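Local coordinates for Dbv8 protein (Nonomuraea, PDB 4MFZ) that probably transfers long fatty acyl chains from acyl-CoA to an amine of glycopeptide antibiotics, as a GNAT-type N-acyltransferase, at residues Asp227-Ser232 with Arg278-Leu283; Thr255-Asp260 with Leu295-Arg300; Lys317-His322 with Arg327-Arg332. All coordinates share one frame; numbering follows the deposited sequence.

Interaction 1. Residues Asp227-Ser232 with Arg278-Leu283; sequences DIYYDS and RGWTLL. With MFK (decanoyl-CoA), chain B.
Tyr229 and Trp280 meet through one polar contact, a hydrogen bond from Trp280 NE1 to Tyr229 OH of 2.9 Å. The N-H...O angle of 151° shows a moderately bent bond, and the hydroxyl oxygen sits 18° out of the indole plane, so the phenol end reaches the indole at its edge. Trp280 CD1, next to the donor, is 3.7 Å from the same Tyr229 OH, in keeping with an approach to the five-membered-ring edge. Both residues are buried, so the bond gives the indole N-H a partner within the interior.

The decanoyl tail lies against the same pair. Its sixth carbon, MFK CCC, is over a face of the indole, 3.4 Å from Trp280 CE2 and 3.5 Å from Trp280 CZ2. Two carbons further toward the methyl end, MFK CCE is 3.6 Å from Trp280 NE1 and 4.1 Å from Tyr229 CE2, approaching the phenol ring obliquely. Tyrosine and tryptophan together therefore form part of the wall around the distal half of the acyl chain.

In the next shell, Tyr229 reaches out of its helix with CG trans to the backbone N (chi1 173°), and its CD1 lies 3.7 Å above the centre of the Tyr230 ring. Leu199, Leu224 and Leu276 also touch the Tyr229 side chain, while Ile336 packs against both Tyr229 and Trp280. Helix 226-243 makes the crossover between the parallel strands 211-216 and 251-256, a beta-alpha-beta unit. Trp280 stands between helix 272-277 and strand 281-289, the outermost strand at that border of the sheet, where Thr281 is joined to Arg335 of strand 330-337 by backbone hydrogen bonding.

Interaction 2. Residues Thr255-Asp260 with Leu295-Arg300; sequences TSWLLD and LEFVFR. With MFK (decanoyl-CoA), chain B.
Phe297 and Val298, near the end of helix 291-299, pack on the indole of Trp257, itself hydrogen-bonded to the pantetheine arm of decanoyl-CoA. Just ahead of them, Glu296 lays its CG over a face of the Phe297 ring and forms a salt bridge through OE2 with Arg300 NH1 (2.8 Å).

Phe297 places its CB 3.5 Å from Trp257 NE1. Its ring is inclined by 27° to the five-membered ring of Trp257, but the centroids are 5.5 Å apart, so the two are slid past each other with little overlap. Trp257 CG lies between the backbone N and the carbonyl carbon (chi1 68°), which swings the indole toward the helix. Toward the acyl donor, Trp257 NE1 donates to MFK OAM (3.3 Å, 147°), an amide oxygen of the arm.

Val298 divides its branches: CG2 lies over a face of the indole, 4.3 Å from Trp257 CH2, whereas CG1 is 3.8 Å from MFK N1 of the adenine. Leu258 CG backs the opposite indole face, and Leu258 N donates to Ser256 OG in an ST turn (3.1 Å); that hydroxyl also lies near the thioester sulfur.

Arg300 leaves the helix with positive phi, and its NH2 has a second carboxylate partner in Glu219. Leu315 of helix 314-324 touches both Trp257 and Val298, while Ile273 of helix 272-277 meets Trp257 where strand 251-256 ends.

Interaction 3. Residues Lys317-His322 with Arg327-Arg332; sequences KAVVTH and RHWYQR
Arg327 lies over His322, and its side chain can be followed outward atom by atom. CB stands nearly on the normal of the imidazole, 3.6 Å from the His322 ring centroid, a CH-pi contact, and is also 3.4 Å from His322 O. CG is 4.1 Å from His322 O. The bend at chi3 (69°) then folds the chain back, so that CD and NE pass above the same face and beyond its rim, and the guanidinium turns a face to His322 NE2, the planes 49° apart. At the tip, NH2 forms a salt bridge with Glu265.

Behind these side chains the backbone reverses: Arg327 N donates to His322 O (3.1 Å), linking the late turns of helix 314-324 to the approach to strand 330-337, which runs antiparallel between strands 251-256 and 281-289 in the GNAT-type sheet.

Trp329 lies over the opposite face, offset toward the rim, its six-membered ring centroid 4.1 Å from that of His322 and the planes at an oblique 41°. Val319 CG2 covers the far side of this indole. At the indole edge, Trp329 NE1 donates a weak bond to Val319 O (3.5 Å), and Trp329 CZ2 is 3.5 Å from Ala318 O.

Overall arrangement
Along the chain, interaction 1 opens on helix 226-243 and interaction 2 at the end of strand 251-256; interaction 1 closes at 278-283 before interaction 2 closes at 295-300, so the two loops cross. Interaction 3 follows in series, closing a short turn between helix 314-324 and strand 330-337. All three reach one sheet, and the first two touch decanoyl-CoA: interaction 1 at the far acyl tail, interaction 2 from acyl chain and thioester along the pantetheine to the adenine. Strand 330-337 links them: a backbone hydrogen bond between neighbouring strands, Ser256 N to Arg332 O (2.8 Å), joins interactions 2 and 3, centred about 9 Å apart, and Arg332 NH1 is hydrogen-bonded to Leu283 O of interaction 1.

Interaction 1. Residues Asp227-Ser232 with Arg278-Leu283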
# COMPACT_ATOMS: atom_id res chain seq x y z
N ASP A 227 -7.61 22.66 -2.57
CA ASP A 227 -7.23 23.08 -1.22
C ASP A 227 -6.60 21.93 -0.41
O ASP A 227 -5.66 22.13 0.34
CB ASP A 227 -8.45 23.65 -0.43
CG ASP A 227 -8.71 25.11 -0.71
OD1 ASP A 227 -7.94 25.75 -1.45
OD2 ASP A 227 -9.71 25.64 -0.16
N ILE A 228 -7.16 20.74 -0.54
CA ILE A 228 -6.59 19.63 0.21
C ILE A 228 -5.30 19.12 -0.45
O ILE A 228 -4.40 18.70 0.24
CB ILE A 228 -7.61 18.50 0.53
CG1 ILE A 228 -7.87 17.64 -0.72
CG2 ILE A 228 -8.87 19.10 1.17
CD1 ILE A 228 -8.92 16.56 -0.55
N TYR A 229 -5.22 19.19 -1.78
CA TYR A 229 -3.99 18.83 -2.48
C TYR A 229 -2.82 19.74 -2.08
O TYR A 229 -1.75 19.25 -1.70
CB TYR A 229 -4.20 18.78 -4.02
CG TYR A 229 -2.91 18.59 -4.84
CD1 TYR A 229 -2.19 19.68 -5.30
CD2 TYR A 229 -2.43 17.31 -5.17
CE1 TYR A 229 -1.03 19.53 -6.05
CE2 TYR A 229 -1.29 17.15 -5.93
CZ TYR A 229 -0.57 18.26 -6.37
OH TYR A 229 0.59 18.12 -7.14
N TYR A 230 -3.02 21.07 -2.18
CA TYR A 230 -1.93 22.00 -1.89
C TYR A 230 -1.58 22.10 -0.43
O TYR A 230 -0.41 22.29 -0.07
CB TYR A 230 -2.20 23.40 -2.46
CG TYR A 230 -2.10 23.44 -3.94
CD1 TYR A 230 -0.87 23.20 -4.58
CD2 TYR A 230 -3.22 23.68 -4.72
CE1 TYR A 230 -0.78 23.24 -5.97
CE2 TYR A 230 -3.14 23.72 -6.11
CZ TYR A 230 -1.91 23.50 -6.73
OH TYR A 230 -1.84 23.52 -8.13
N ASP A 231 -2.59 21.94 0.43
CA ASP A 231 -2.26 21.95 1.85
C ASP A 231 -1.29 20.80 2.22
O ASP A 231 -0.36 20.99 3.00
CB ASP A 231 -3.52 21.90 2.71
CG ASP A 231 -3.20 22.19 4.17
OD1 ASP A 231 -3.04 23.38 4.51
OD2 ASP A 231 -3.07 21.21 4.95
N SER A 232 -1.52 19.61 1.65
CA SER A 232 -0.61 18.48 1.83
C SER A 232 0.76 18.75 1.19
O SER A 232 1.78 18.61 1.85
CB SER A 232 -1.18 17.19 1.24
OG SER A 232 -0.25 16.12 1.48
N ARG A 278 -1.18 19.99 -14.08
CA ARG A 278 -0.37 21.04 -14.74
C ARG A 278 0.88 21.41 -13.93
O ARG A 278 1.81 22.02 -14.46
CB ARG A 278 -1.19 22.32 -14.99
CG ARG A 278 -2.35 22.13 -15.93
CD ARG A 278 -3.17 23.41 -16.02
NE ARG A 278 -4.25 23.22 -16.99
CZ ARG A 278 -5.53 23.49 -16.78
NH1 ARG A 278 -5.94 24.01 -15.63
NH2 ARG A 278 -6.40 23.25 -17.74
N GLY A 279 0.91 21.05 -12.64
CA GLY A 279 2.05 21.36 -11.79
C GLY A 279 3.14 20.32 -11.93
O GLY A 279 4.20 20.42 -11.32
N TRP A 280 2.85 19.29 -12.72
CA TRP A 280 3.75 18.15 -12.89
C TRP A 280 4.45 18.23 -14.21
O TRP A 280 3.86 18.64 -15.19
CB TRP A 280 2.94 16.85 -12.81
CG TRP A 280 2.59 16.48 -11.39
CD1 TRP A 280 1.69 17.12 -10.53
CD2 TRP A 280 3.14 15.37 -10.62
NE1 TRP A 280 1.65 16.50 -9.31
CE2 TRP A 280 2.49 15.43 -9.30
CE3 TRP A 280 4.06 14.35 -10.88
CZ2 TRP A 280 2.78 14.51 -8.30
CZ3 TRP A 280 4.34 13.43 -9.87
CH2 TRP A 280 3.72 13.50 -8.61
N THR A 281 5.71 17.81 -14.26
CA THR A 281 6.39 17.72 -15.54
C THR A 281 6.50 16.28 -16.04
O THR A 281 6.98 15.42 -15.32
CB THR A 281 7.77 18.41 -15.52
OG1 THR A 281 8.69 17.61 -16.27
CG2 THR A 281 8.32 18.60 -14.12
N LEU A 282 6.03 16.01 -17.26
CA LEU A 282 6.01 14.64 -17.78
C LEU A 282 7.39 14.18 -18.25
O LEU A 282 8.05 14.87 -19.01
CB LEU A 282 4.96 14.50 -18.91
CG LEU A 282 3.50 14.81 -18.50
CD1 LEU A 282 2.53 14.64 -19.66
CD2 LEU A 282 3.04 13.96 -17.32
N LEU A 283 7.84 13.02 -17.78
CA LEU A 283 9.06 12.43 -18.31
C LEU A 283 8.76 11.82 -19.69
O LEU A 283 7.72 11.18 -19.89
CB LEU A 283 9.62 11.37 -17.34
CG LEU A 283 9.96 11.80 -15.89
CD1 LEU A 283 10.12 10.58 -14.99
CD2 LEU A 283 11.18 12.71 -15.79
CCG MFK B . -3.78 15.40 -10.06
CCF MFK B . -2.34 15.86 -9.87
CCE MFK B . -1.53 14.74 -9.27
CCD MFK B . -1.12 13.80 -10.38
CCC MFK B . 0.11 13.03 -9.92
CCB MFK B . -0.22 11.56 -9.82
CCA MFK B . 1.10 10.81 -9.70
CBZ MFK B . 1.15 10.16 -8.33
CAK MFK B . 1.08 8.66 -8.48
CAJ MFK B . -0.19 8.13 -7.80
OAL MFK B . -0.66 8.65 -6.79
SAI MFK B . -0.88 6.73 -8.60
CAH MFK B . -2.41 6.41 -7.62
CAG MFK B . -3.51 7.44 -7.91
NAF MFK B . -4.62 7.13 -7.00
CAE MFK B . -5.85 6.81 -7.43
OAM MFK B . -6.19 6.79 -8.61
CAD MFK B . -6.87 6.50 -6.31
CAC MFK B . -8.29 6.39 -6.91
NAB MFK B . -8.66 7.63 -7.62
CAA MFK B . -9.40 8.54 -6.98
OAO MFK B . -9.79 8.40 -5.81
CAN MFK B . -9.80 9.79 -7.79
OAU MFK B . -9.53 9.60 -9.20
CAP MFK B . -9.13 11.09 -7.27
CAR MFK B . -7.62 10.93 -7.31
CAS MFK B . -9.54 11.44 -5.85
CAQ MFK B . -9.53 12.24 -8.19
OAT MFK B . -10.94 12.35 -8.16
PAV MFK B . -11.70 13.75 -8.35
OAX MFK B . -11.16 14.78 -7.45
OAW MFK B . -13.17 13.48 -8.33
OAY MFK B . -11.20 14.04 -9.86
PAZ MFK B . -11.85 15.03 -10.93
OBA MFK B . -10.74 15.22 -12.04
OBB MFK B . -12.29 16.33 -10.38
O5' MFK B . -12.95 14.15 -11.72
C5' MFK B . -13.72 14.64 -12.79
C4' MFK B . -14.71 13.54 -13.19
O4' MFK B . -14.15 12.16 -13.17
C3' MFK B . -15.87 13.48 -12.23
O3' MFK B . -17.01 13.03 -12.97
PBV MFK B . -18.42 13.79 -12.76
OBW MFK B . -18.86 13.29 -11.33
OBY MFK B . -19.38 13.15 -13.91
OBX MFK B . -18.36 15.25 -12.73
C2' MFK B . -15.39 12.41 -11.24
O2' MFK B . -16.43 11.82 -10.48
C1' MFK B . -14.81 11.37 -12.16
N9 MFK B . -13.82 10.52 -11.46
C8 MFK B . -12.58 10.87 -11.11
N7 MFK B . -12.01 9.81 -10.51
C5 MFK B . -12.89 8.80 -10.54
C4 MFK B . -14.00 9.25 -11.13
N3 MFK B . -15.04 8.43 -11.33
C2 MFK B . -15.12 7.03 -10.83
N1 MFK B . -13.84 6.65 -10.20
C6 MFK B . -12.82 7.52 -10.09
N6 MFK B . -11.69 7.13 -9.52

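Interaction 2. Residues Thr255-Asp260 with Leu295-Arg300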
# COMPACT_ATOMS: atom_id res chain seq x y z
N THR A 255 3.96 7.68 -11.15
CA THR A 255 3.58 7.17 -12.45
C THR A 255 2.11 6.77 -12.37
O THR A 255 1.72 6.09 -11.44
CB THR A 255 4.41 5.95 -12.83
OG1 THR A 255 5.75 6.36 -13.06
CG2 THR A 255 3.86 5.28 -14.12
N SER A 256 1.29 7.20 -13.33
CA SER A 256 -0.15 6.98 -13.16
C SER A 256 -0.96 7.16 -14.42
O SER A 256 -0.58 7.90 -15.33
CB SER A 256 -0.70 7.96 -12.09
OG SER A 256 -2.05 7.64 -11.76
N TRP A 257 -2.13 6.53 -14.44
CA TRP A 257 -3.15 6.81 -15.45
C TRP A 257 -3.60 8.24 -15.43
O TRP A 257 -3.99 8.78 -16.45
CB TRP A 257 -4.34 5.88 -15.25
CG TRP A 257 -5.09 6.17 -13.99
CD1 TRP A 257 -4.84 5.68 -12.72
CD2 TRP A 257 -6.23 7.10 -13.83
NE1 TRP A 257 -5.71 6.22 -11.82
CE2 TRP A 257 -6.58 7.05 -12.42
CE3 TRP A 257 -6.97 7.89 -14.69
CZ2 TRP A 257 -7.65 7.78 -11.90
CZ3 TRP A 257 -8.04 8.65 -14.16
CH2 TRP A 257 -8.36 8.59 -12.79
N LEU A 258 -3.51 8.87 -14.26
CA LEU A 258 -3.93 10.28 -14.03
C LEU A 258 -3.13 11.29 -14.84
O LEU A 258 -3.54 12.44 -14.95
CB LEU A 258 -3.72 10.66 -12.56
CG LEU A 258 -4.58 10.05 -11.46
CD1 LEU A 258 -3.88 10.27 -10.13
CD2 LEU A 258 -5.95 10.70 -11.44
N LEU A 259 -1.97 10.88 -15.34
CA LEU A 259 -1.13 11.81 -16.10
C LEU A 259 -1.20 11.63 -17.62
O LEU A 259 -0.46 12.27 -18.36
CB LEU A 259 0.33 11.71 -15.63
CG LEU A 259 0.62 11.99 -14.15
CD1 LEU A 259 2.07 11.63 -13.83
CD2 LEU A 259 0.32 13.45 -13.81
N ASP A 260 -2.08 10.74 -18.08
CA ASP A 260 -2.30 10.49 -19.51
C ASP A 260 -2.93 11.72 -20.17
O ASP A 260 -4.05 12.10 -19.78
CB ASP A 260 -3.25 9.30 -19.66
CG ASP A 260 -3.42 8.84 -21.11
OD1 ASP A 260 -3.05 9.59 -22.06
OD2 ASP A 260 -3.92 7.69 -21.30
N LEU A 295 -8.53 0.63 -15.42
CA LEU A 295 -9.63 -0.25 -15.05
C LEU A 295 -9.52 -0.60 -13.59
O LEU A 295 -10.54 -0.73 -12.92
CB LEU A 295 -9.60 -1.52 -15.91
CG LEU A 295 -10.01 -1.33 -17.38
CD1 LEU A 295 -9.72 -2.57 -18.21
CD2 LEU A 295 -11.47 -0.90 -17.51
N GLU A 296 -8.29 -0.73 -13.10
CA GLU A 296 -8.04 -0.99 -11.70
C GLU A 296 -8.51 0.16 -10.82
O GLU A 296 -9.29 -0.04 -9.89
CB GLU A 296 -6.56 -1.29 -11.45
CG GLU A 296 -6.13 -1.29 -9.98
CD GLU A 296 -6.71 -2.44 -9.16
OE1 GLU A 296 -7.11 -3.48 -9.74
OE2 GLU A 296 -6.74 -2.32 -7.92
N PHE A 297 -8.03 1.36 -11.10
CA PHE A 297 -8.26 2.45 -10.18
C PHE A 297 -9.61 3.13 -10.41
O PHE A 297 -10.08 3.87 -9.55
CB PHE A 297 -7.13 3.48 -10.27
CG PHE A 297 -5.81 2.99 -9.72
CD1 PHE A 297 -5.49 3.17 -8.37
CD2 PHE A 297 -4.87 2.38 -10.56
CE1 PHE A 297 -4.27 2.73 -7.87
CE2 PHE A 297 -3.65 1.94 -10.07
CZ PHE A 297 -3.35 2.11 -8.72
N VAL A 298 -10.23 2.91 -11.56
CA VAL A 298 -11.55 3.50 -11.79
C VAL A 298 -12.66 2.51 -11.40
O VAL A 298 -13.70 2.94 -10.90
CB VAL A 298 -11.74 4.05 -13.23
CG1 VAL A 298 -13.12 4.67 -13.40
CG2 VAL A 298 -10.69 5.11 -13.53
N PHE A 299 -12.44 1.21 -11.60
CA PHE A 299 -13.49 0.20 -11.35
C PHE A 299 -13.11 -0.91 -10.39
O PHE A 299 -13.97 -1.69 -10.01
CB PHE A 299 -13.95 -0.47 -12.64
CG PHE A 299 -14.52 0.47 -13.66
CD1 PHE A 299 -15.85 0.91 -13.56
CD2 PHE A 299 -13.74 0.88 -14.73
CE1 PHE A 299 -16.38 1.77 -14.52
CE2 PHE A 299 -14.26 1.74 -15.70
CZ PHE A 299 -15.59 2.18 -15.60
N ARG A 300 -11.84 -1.02 -10.05
CA ARG A 300 -11.33 -2.13 -9.24
C ARG A 300 -11.70 -3.41 -9.97
O ARG A 300 -12.18 -4.42 -9.41
CB ARG A 300 -11.85 -2.02 -7.80
CG ARG A 300 -10.77 -2.10 -6.73
CD ARG A 300 -9.47 -1.35 -7.05
NE ARG A 300 -9.37 -0.01 -6.47
CZ ARG A 300 -8.21 0.57 -6.11
NH1 ARG A 300 -7.05 -0.08 -6.27
NH2 ARG A 300 -8.22 1.79 -5.59
CCG MFK B . -3.78 15.40 -10.06
CCF MFK B . -2.34 15.86 -9.87
CCE MFK B . -1.53 14.74 -9.27
CCD MFK B . -1.12 13.80 -10.38
CCC MFK B . 0.11 13.03 -9.92
CCB MFK B . -0.22 11.56 -9.82
CCA MFK B . 1.10 10.81 -9.70
CBZ MFK B . 1.15 10.16 -8.33
CAK MFK B . 1.08 8.66 -8.48
CAJ MFK B . -0.19 8.13 -7.80
OAL MFK B . -0.66 8.65 -6.79
SAI MFK B . -0.88 6.73 -8.60
CAH MFK B . -2.41 6.41 -7.62
CAG MFK B . -3.51 7.44 -7.91
NAF MFK B . -4.62 7.13 -7.00
CAE MFK B . -5.85 6.81 -7.43
OAM MFK B . -6.19 6.79 -8.61
CAD MFK B . -6.87 6.50 -6.31
CAC MFK B . -8.29 6.39 -6.91
NAB MFK B . -8.66 7.63 -7.62
CAA MFK B . -9.40 8.54 -6.98
OAO MFK B . -9.79 8.40 -5.81
CAN MFK B . -9.80 9.79 -7.79
OAU MFK B . -9.53 9.60 -9.20
CAP MFK B . -9.13 11.09 -7.27
CAR MFK B . -7.62 10.93 -7.31
CAS MFK B . -9.54 11.44 -5.85
CAQ MFK B . -9.53 12.24 -8.19
OAT MFK B . -10.94 12.35 -8.16
PAV MFK B . -11.70 13.75 -8.35
OAX MFK B . -11.16 14.78 -7.45
OAW MFK B . -13.17 13.48 -8.33
OAY MFK B . -11.20 14.04 -9.86
PAZ MFK B . -11.85 15.03 -10.93
OBA MFK B . -10.74 15.22 -12.04
OBB MFK B . -12.29 16.33 -10.38
O5' MFK B . -12.95 14.15 -11.72
C5' MFK B . -13.72 14.64 -12.79
C4' MFK B . -14.71 13.54 -13.19
O4' MFK B . -14.15 12.16 -13.17
C3' MFK B . -15.87 13.48 -12.23
O3' MFK B . -17.01 13.03 -12.97
PBV MFK B . -18.42 13.79 -12.76
OBW MFK B . -18.86 13.29 -11.33
OBY MFK B . -19.38 13.15 -13.91
OBX MFK B . -18.36 15.25 -12.73
C2' MFK B . -15.39 12.41 -11.24
O2' MFK B . -16.43 11.82 -10.48
C1' MFK B . -14.81 11.37 -12.16
N9 MFK B . -13.82 10.52 -11.46
C8 MFK B . -12.58 10.87 -11.11
N7 MFK B . -12.01 9.81 -10.51
C5 MFK B . -12.89 8.80 -10.54
C4 MFK B . -14.00 9.25 -11.13
N3 MFK B . -15.04 8.43 -11.33
C2 MFK B . -15.12 7.03 -10.83
N1 MFK B . -13.84 6.65 -10.20
C6 MFK B . -12.82 7.52 -10.09
N6 MFK B . -11.69 7.13 -9.52

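Interaction 3. Residues Lys317-His322 with Arg327-Arg332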
# COMPACT_ATOMS: atom_id res chain seq x y z
N LYS A 317 -17.82 6.58 -17.87
CA LYS A 317 -18.31 6.60 -19.25
C LYS A 317 -17.12 6.63 -20.22
O LYS A 317 -17.04 5.78 -21.11
CB LYS A 317 -19.24 7.81 -19.47
CG LYS A 317 -20.64 7.63 -18.90
CD LYS A 317 -21.47 8.89 -19.08
CE LYS A 317 -22.53 9.03 -18.00
NZ LYS A 317 -23.47 10.16 -18.27
N ALA A 318 -16.21 7.59 -20.00
CA ALA A 318 -14.99 7.77 -20.81
C ALA A 318 -14.12 6.53 -20.90
O ALA A 318 -13.65 6.19 -21.99
CB ALA A 318 -14.14 8.92 -20.28
N VAL A 319 -13.84 5.89 -19.77
CA VAL A 319 -12.97 4.72 -19.78
C VAL A 319 -13.55 3.65 -20.69
O VAL A 319 -12.89 3.21 -21.63
CB VAL A 319 -12.69 4.18 -18.36
CG1 VAL A 319 -12.00 2.83 -18.44
CG2 VAL A 319 -11.83 5.16 -17.57
N VAL A 320 -14.81 3.30 -20.45
CA VAL A 320 -15.53 2.28 -21.23
C VAL A 320 -15.67 2.63 -22.72
O VAL A 320 -15.34 1.80 -23.61
CB VAL A 320 -16.90 1.95 -20.58
CG1 VAL A 320 -17.85 1.26 -21.56
CG2 VAL A 320 -16.68 1.12 -19.32
N THR A 321 -16.14 3.86 -23.00
CA THR A 321 -16.34 4.26 -24.39
C THR A 321 -15.02 4.19 -25.17
O THR A 321 -14.99 3.66 -26.28
CB THR A 321 -17.04 5.64 -24.58
OG1 THR A 321 -16.09 6.70 -24.48
CG2 THR A 321 -18.19 5.84 -23.61
N HIS A 322 -13.94 4.70 -24.57
CA HIS A 322 -12.61 4.70 -25.19
C HIS A 322 -12.15 3.29 -25.54
O HIS A 322 -11.69 3.02 -26.66
CB HIS A 322 -11.64 5.34 -24.22
CG HIS A 322 -10.35 5.82 -24.83
ND1 HIS A 322 -9.16 5.20 -24.61
CD2 HIS A 322 -10.08 6.92 -25.63
CE1 HIS A 322 -8.19 5.87 -25.24
NE2 HIS A 322 -8.75 6.93 -25.86
N ARG A 327 -9.67 1.92 -28.71
CA ARG A 327 -8.56 2.83 -28.34
C ARG A 327 -7.92 2.45 -27.00
O ARG A 327 -8.45 1.61 -26.29
CB ARG A 327 -9.06 4.27 -28.32
CG ARG A 327 -9.50 4.75 -29.70
CD ARG A 327 -10.11 6.14 -29.66
NE ARG A 327 -9.11 7.16 -29.35
CZ ARG A 327 -9.40 8.43 -29.08
NH1 ARG A 327 -10.66 8.86 -29.07
NH2 ARG A 327 -8.41 9.28 -28.80
N HIS A 328 -6.80 3.07 -26.65
CA HIS A 328 -6.03 2.66 -25.45
C HIS A 328 -5.63 3.74 -24.48
O HIS A 328 -5.41 4.88 -24.87
CB HIS A 328 -4.80 1.84 -25.84
CG HIS A 328 -5.17 0.52 -26.48
ND1 HIS A 328 -5.24 0.36 -27.82
CD2 HIS A 328 -5.55 -0.70 -25.92
CE1 HIS A 328 -5.62 -0.91 -28.11
NE2 HIS A 328 -5.82 -1.55 -26.93
N TRP A 329 -5.51 3.35 -23.21
CA TRP A 329 -5.05 4.24 -22.14
C TRP A 329 -3.61 4.02 -21.82
O TRP A 329 -3.12 2.90 -21.86
CB TRP A 329 -5.88 3.99 -20.90
CG TRP A 329 -7.32 4.37 -21.11
CD1 TRP A 329 -8.40 3.52 -21.35
CD2 TRP A 329 -7.88 5.72 -21.14
NE1 TRP A 329 -9.57 4.24 -21.51
CE2 TRP A 329 -9.32 5.57 -21.40
CE3 TRP A 329 -7.34 7.00 -20.98
CZ2 TRP A 329 -10.17 6.67 -21.48
CZ3 TRP A 329 -8.21 8.10 -21.07
CH2 TRP A 329 -9.60 7.94 -21.30
N TYR A 330 -2.92 5.11 -21.45
CA TYR A 330 -1.50 5.04 -21.02
C TYR A 330 -1.26 5.59 -19.61
O TYR A 330 -1.96 6.48 -19.15
CB TYR A 330 -0.59 5.74 -22.06
CG TYR A 330 -0.76 5.11 -23.41
CD1 TYR A 330 -0.02 3.98 -23.77
CD2 TYR A 330 -1.73 5.59 -24.31
CE1 TYR A 330 -0.21 3.36 -25.00
CE2 TYR A 330 -1.92 4.98 -25.53
CZ TYR A 330 -1.16 3.87 -25.87
OH TYR A 330 -1.35 3.26 -27.09
N GLN A 331 -0.28 5.01 -18.92
CA GLN A 331 0.28 5.59 -17.72
C GLN A 331 1.43 6.49 -18.11
O GLN A 331 2.16 6.18 -19.06
CB GLN A 331 0.86 4.49 -16.86
CG GLN A 331 -0.17 3.58 -16.22
CD GLN A 331 0.49 2.70 -15.19
OE1 GLN A 331 0.31 2.88 -13.99
NE2 GLN A 331 1.29 1.77 -15.66
N ARG A 332 1.61 7.60 -17.39
CA ARG A 332 2.81 8.42 -17.58
C ARG A 332 3.53 8.62 -16.26
O ARG A 332 2.89 8.61 -15.20
CB ARG A 332 2.51 9.78 -18.24
CG ARG A 332 1.54 9.74 -19.42
CD ARG A 332 2.18 9.31 -20.73
NE ARG A 332 2.71 10.47 -21.42
CZ ARG A 332 3.98 10.83 -21.37
NH1 ARG A 332 4.82 10.11 -20.68
NH2 ARG A 332 4.40 11.91 -22.00